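Local coordinates for protein Rab GDP-dissociation inhibitor (Saccharomyces cerevisiae, PDB 2BCG) that regulates GDP/GTP exchange on the Rab GTPase SEC4 by inhibiting GDP release, and extracts GDP-bound YPT7 from vacuolar membranes, at residues Glu49-Thr54 with Val84-Lys89; Pro88-Ala93 with Ala348-Ala353. All coordinates share one frame; numbering follows the deposited sequence. Where two conformers were deposited one is given.

Contact 1: Glu49-Thr54 with Val84-Lys89; sequences EAASVT and VDLIPK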
# COMPACT_ATOMS: atom_id res chain seq x y z
N GLU A 49 -2.98 -9.94 5.64
CA GLU A 49 -1.98 -10.07 6.72
C GLU A 49 -0.96 -8.93 6.80
O GLU A 49 -0.28 -8.76 7.83
CB GLU A 49 -1.27 -11.42 6.61
CG GLU A 49 -2.16 -12.60 6.97
CD GLU A 49 -2.53 -12.63 8.44
OE1 GLU A 49 -1.70 -12.21 9.28
OE2 GLU A 49 -3.66 -13.06 8.76
N ALA A 50 -0.84 -8.15 5.72
CA ALA A 50 0.10 -7.04 5.71
C ALA A 50 -0.62 -5.67 5.81
O ALA A 50 -0.09 -4.67 5.37
CB ALA A 50 1.01 -7.08 4.48
N ALA A 51 -1.83 -5.68 6.36
CA ALA A 51 -2.58 -4.45 6.65
C ALA A 51 -1.79 -3.51 7.58
O ALA A 51 -0.90 -3.95 8.33
CB ALA A 51 -3.90 -4.80 7.34
N SER A 52 -2.20 -2.24 7.57
CA SER A 52 -1.82 -1.30 8.59
C SER A 52 -3.05 -1.07 9.46
O SER A 52 -4.17 -0.93 8.91
CB SER A 52 -1.34 0.02 7.97
OG SER A 52 -0.23 -0.16 7.10
N VAL A 53 -2.88 -1.03 10.79
CA VAL A 53 -4.04 -0.96 11.67
C VAL A 53 -3.92 0.19 12.67
O VAL A 53 -2.85 0.77 12.88
CB VAL A 53 -4.20 -2.29 12.43
CG1 VAL A 53 -4.37 -3.47 11.43
CG2 VAL A 53 -3.02 -2.53 13.36
N THR A 54 -5.06 0.53 13.28
CA THR A 54 -5.07 1.56 14.30
C THR A 54 -4.47 1.06 15.62
O THR A 54 -4.23 -0.13 15.81
CB THR A 54 -6.51 2.04 14.62
OG1 THR A 54 -7.26 0.93 15.16
CG2 THR A 54 -7.16 2.62 13.39
N VAL A 84 -0.40 1.40 11.63
CA VAL A 84 0.74 0.60 12.02
C VAL A 84 0.82 -0.69 11.22
O VAL A 84 -0.09 -1.52 11.32
CB VAL A 84 0.66 0.27 13.53
CG1 VAL A 84 1.87 -0.57 13.95
CG2 VAL A 84 0.46 1.54 14.35
N ASP A 85 1.89 -0.84 10.45
CA ASP A 85 2.11 -2.06 9.66
C ASP A 85 2.14 -3.28 10.58
O ASP A 85 2.83 -3.30 11.63
CB ASP A 85 3.45 -2.00 8.92
CG ASP A 85 3.53 -0.86 7.93
OD1 ASP A 85 2.48 -0.38 7.43
OD2 ASP A 85 4.68 -0.45 7.65
N LEU A 86 1.43 -4.33 10.18
CA LEU A 86 1.57 -5.60 10.89
C LEU A 86 2.83 -6.35 10.44
O LEU A 86 3.39 -7.13 11.20
CB LEU A 86 0.33 -6.44 10.62
CG LEU A 86 -1.02 -5.88 11.17
CD1 LEU A 86 -2.18 -6.74 10.72
CD2 LEU A 86 -1.01 -5.86 12.67
N ILE A 87 3.23 -6.11 9.18
CA ILE A 87 4.38 -6.78 8.58
C ILE A 87 5.31 -5.74 7.92
O ILE A 87 4.91 -5.11 6.94
CB ILE A 87 3.96 -7.87 7.55
CG1 ILE A 87 3.10 -8.91 8.25
CG2 ILE A 87 5.24 -8.45 6.88
CD1 ILE A 87 2.67 -10.06 7.33
N PRO A 88 6.53 -5.57 8.45
CA PRO A 88 7.35 -4.48 7.94
C PRO A 88 7.93 -4.78 6.54
O PRO A 88 8.47 -5.86 6.30
CB PRO A 88 8.45 -4.35 9.01
CG PRO A 88 8.59 -5.74 9.55
CD PRO A 88 7.22 -6.32 9.53
N LYS A 89 7.83 -3.82 5.65
CA LYS A 89 8.50 -3.92 4.34
C LYS A 89 8.81 -2.52 3.86
O LYS A 89 7.97 -1.61 4.07
CB LYS A 89 7.60 -4.55 3.26
CG LYS A 89 7.07 -5.91 3.59
CD LYS A 89 8.15 -6.97 3.29
CE LYS A 89 7.66 -8.33 3.68
NZ LYS A 89 8.72 -9.34 3.35
O HOH W 1 2.16 -4.53 7.03
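Val-84 and Val-53 form an antiparallel hydrogen-bonded pair: Val-84 N donates to Val-53 O over 2.8 Å, almost straight at 171°, and Val-84 O accepts a hydrogen bond from Val-53 N at 2.9 Å, the donor standing well above the carbonyl plane. The same Val-84 O also receives a CA-H...O contact from Ser-52. Both valine side chains lie on one face, against Leu-58 of helix 55-62. On the other face Asp-85 stands across from Ser-52 in a non-hydrogen-bonded pair. Ser-52 OG donates to Asp-85 OD1 over 2.7 Å, meeting the oxygen nearly along its C-O axis. Leu-241 N bonds that OD1 as well and Tyr-236 OH bonds OD2, so that the carboxylate is gripped through both oxygens and its rotation is fixed. Ser-52 OG is in turn bonded to Gly-242 N. Leu-86 N reaches Ala-51 O over 3.0 Å, and its side chain crosses that of Val-53 at about a right angle, Leu-86 CD1 meeting Val-53 CG1 and Leu-86 CD2 lying 4.0 Å from Val-53 CG2. At Ile-87 the direct backbone bonding gives way to water 1, which accepts from Ile-87 N at 2.9 Å and donates weakly to Ala-50 O. The side chain runs alongside the backbone of Glu-49: with CD1 extended away from CA (chi2 -178°), Ile-87 CD1 comes within 3.3 Å of Glu-49 O, while Ile-87 CB packs on Ala-50 CB. The whole is a short two-stranded antiparallel ribbon that brings together the ends of an excursion containing helices 55-62 and 69-76; its Ser-Asp face is bonded to residues of 236-261, a region that interacts with the Rab protein YPT1.

Contact 2: Pro88-Ala93 with Ala348-Ala353; sequences PKFLMA and AIVSDA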
# COMPACT_ATOMS: atom_id res chain seq x y z
N PRO A 88 6.53 -5.57 8.45
CA PRO A 88 7.35 -4.48 7.94
C PRO A 88 7.93 -4.78 6.54
O PRO A 88 8.47 -5.86 6.30
CB PRO A 88 8.45 -4.35 9.01
CG PRO A 88 8.59 -5.74 9.55
CD PRO A 88 7.22 -6.32 9.53
N LYS A 89 7.83 -3.82 5.65
CA LYS A 89 8.50 -3.92 4.34
C LYS A 89 8.81 -2.52 3.86
O LYS A 89 7.97 -1.61 4.07
CB LYS A 89 7.60 -4.55 3.26
CG LYS A 89 7.07 -5.91 3.59
CD LYS A 89 8.15 -6.97 3.29
CE LYS A 89 7.66 -8.33 3.68
NZ LYS A 89 8.72 -9.34 3.35
N PHE A 90 10.00 -2.35 3.25
CA PHE A 90 10.30 -1.20 2.42
C PHE A 90 10.17 -1.52 0.92
O PHE A 90 10.11 -2.69 0.53
CB PHE A 90 11.69 -0.71 2.73
CG PHE A 90 11.83 -0.14 4.14
CD1 PHE A 90 12.79 -0.64 5.03
CD2 PHE A 90 11.02 0.90 4.56
CE1 PHE A 90 12.92 -0.09 6.32
CE2 PHE A 90 11.13 1.43 5.86
CZ PHE A 90 12.10 0.94 6.73
N LEU A 91 10.16 -0.49 0.08
CA LEU A 91 10.23 -0.70 -1.39
C LEU A 91 11.65 -0.38 -1.90
O LEU A 91 12.15 0.71 -1.65
CB LEU A 91 9.26 0.25 -2.11
CG LEU A 91 7.76 -0.11 -2.07
CD1 LEU A 91 7.17 0.25 -0.70
CD2 LEU A 91 7.00 0.59 -3.19
N MET A 92 12.29 -1.31 -2.62
CA MET A 92 13.51 -0.92 -3.35
C MET A 92 13.14 0.14 -4.40
O MET A 92 12.22 -0.05 -5.22
CB MET A 92 14.14 -2.12 -4.05
CG MET A 92 14.84 -3.07 -3.13
SD MET A 92 16.43 -2.37 -2.61
CE MET A 92 17.58 -3.71 -2.87
N ALA A 93 13.88 1.24 -4.41
CA ALA A 93 13.57 2.35 -5.31
C ALA A 93 13.59 1.97 -6.80
O ALA A 93 12.85 2.59 -7.56
CB ALA A 93 14.48 3.52 -5.05
N ALA A 348 12.81 -2.05 11.24
CA ALA A 348 12.23 -1.09 10.31
C ALA A 348 11.65 0.01 11.16
O ALA A 348 10.78 -0.23 12.00
CB ALA A 348 11.13 -1.71 9.46
N ILE A 349 12.15 1.22 10.95
CA ILE A 349 11.73 2.36 11.76
C ILE A 349 11.11 3.43 10.86
O ILE A 349 11.70 3.80 9.85
CB ILE A 349 12.93 2.94 12.53
CG1 ILE A 349 13.42 1.91 13.57
CG2 ILE A 349 12.62 4.27 13.20
CD1 ILE A 349 14.90 1.55 13.43
N VAL A 350 9.91 3.88 11.24
CA VAL A 350 9.21 4.96 10.55
C VAL A 350 8.58 5.82 11.66
O VAL A 350 8.56 5.39 12.84
CB VAL A 350 8.16 4.40 9.53
CG1 VAL A 350 8.86 3.81 8.29
CG2 VAL A 350 7.22 3.37 10.22
N SER A 351 8.05 6.97 11.32
CA SER A 351 7.60 7.86 12.37
C SER A 351 6.49 8.79 11.85
O SER A 351 5.88 8.52 10.83
CB SER A 351 8.81 8.63 12.91
OG SER A 351 9.36 9.47 11.90
N ASP A 352 6.26 9.88 12.57
CA ASP A 352 5.20 10.82 12.20
C ASP A 352 5.43 11.39 10.79
O ASP A 352 4.48 11.88 10.14
CB ASP A 352 4.84 11.87 13.31
CG ASP A 352 5.82 13.06 13.38
OD1 ASP A 352 5.81 13.75 14.43
OD2 ASP A 352 6.56 13.31 12.43
N ALA A 353 6.68 11.34 10.29
CA ALA A 353 7.01 11.86 8.96
C ALA A 353 6.30 11.10 7.84
O ALA A 353 6.18 11.59 6.71
CB ALA A 353 8.52 11.82 8.72
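A contact between a connecting segment and a large mixed sheet joins Pro-88 and Phe-90, on the link between strands 84-85 and 91-92, to Ala-348 and Val-350 of strand 345-351. No hydrogen bond crosses it; the packing is apolar. The methyl of Ala-348 is shared by two neighbours, with its CB 3.8 Å from Pro-88 CB and 3.9 Å from Phe-90 CZ, and it approaches the aromatic ring obliquely. Val-350 comes to the ring edge, near the ring plane, where its CG1 lies 4.1 Å from Phe-90 CE2. Phe-90 CG stands beside its own backbone N (chi1 -66°), which sends the far end of the ring, CZ and its CE neighbours, to the strand. Ile-349 offers only its backbone here, its N lying at the ring edge while its CB is directed away from 88-93. Replacing Phe-90 by an alanine would probably open a gap beside Ala-348 CB and leave Val-350 CG1 without its partner on this segment. Around the contact, the Phe-90 ring also meets that of Tyr-234, the planes about 25° apart, and touches Tyr-236 of the same strand, 234-237. Farther along, strand 91-92 pairs with 234-237 and Met-92 packs on helix 212-229, whereas strand 345-351 is flanked in its sheet by strands 330-334 and 362-369.

Contacts 1 and 2 follow one another along the chain: residues 84-89 and 88-93 overlap at Pro-88 and Lys-89, and the contact centres lie about 11 Å apart. Strand 362-369 spans both, since Ile-365 touches Asp-85 and Pro-88 and its backbone bonds to Ala-348. Tyr-236 is a second bridge, bonded through OH to the Asp-85 carboxylate of contact 1 and packed on Phe-90 and Val-350 of contact 2; it belongs to the YPT1-interacting region 236-261. No residue of either contact lines the geranylgeranyl pocket, but Met-92, past the residues that touch strand 345-351, packs on helix 212-229, which supplies Cys-223, Val-226 and Ala-227 to that pocket.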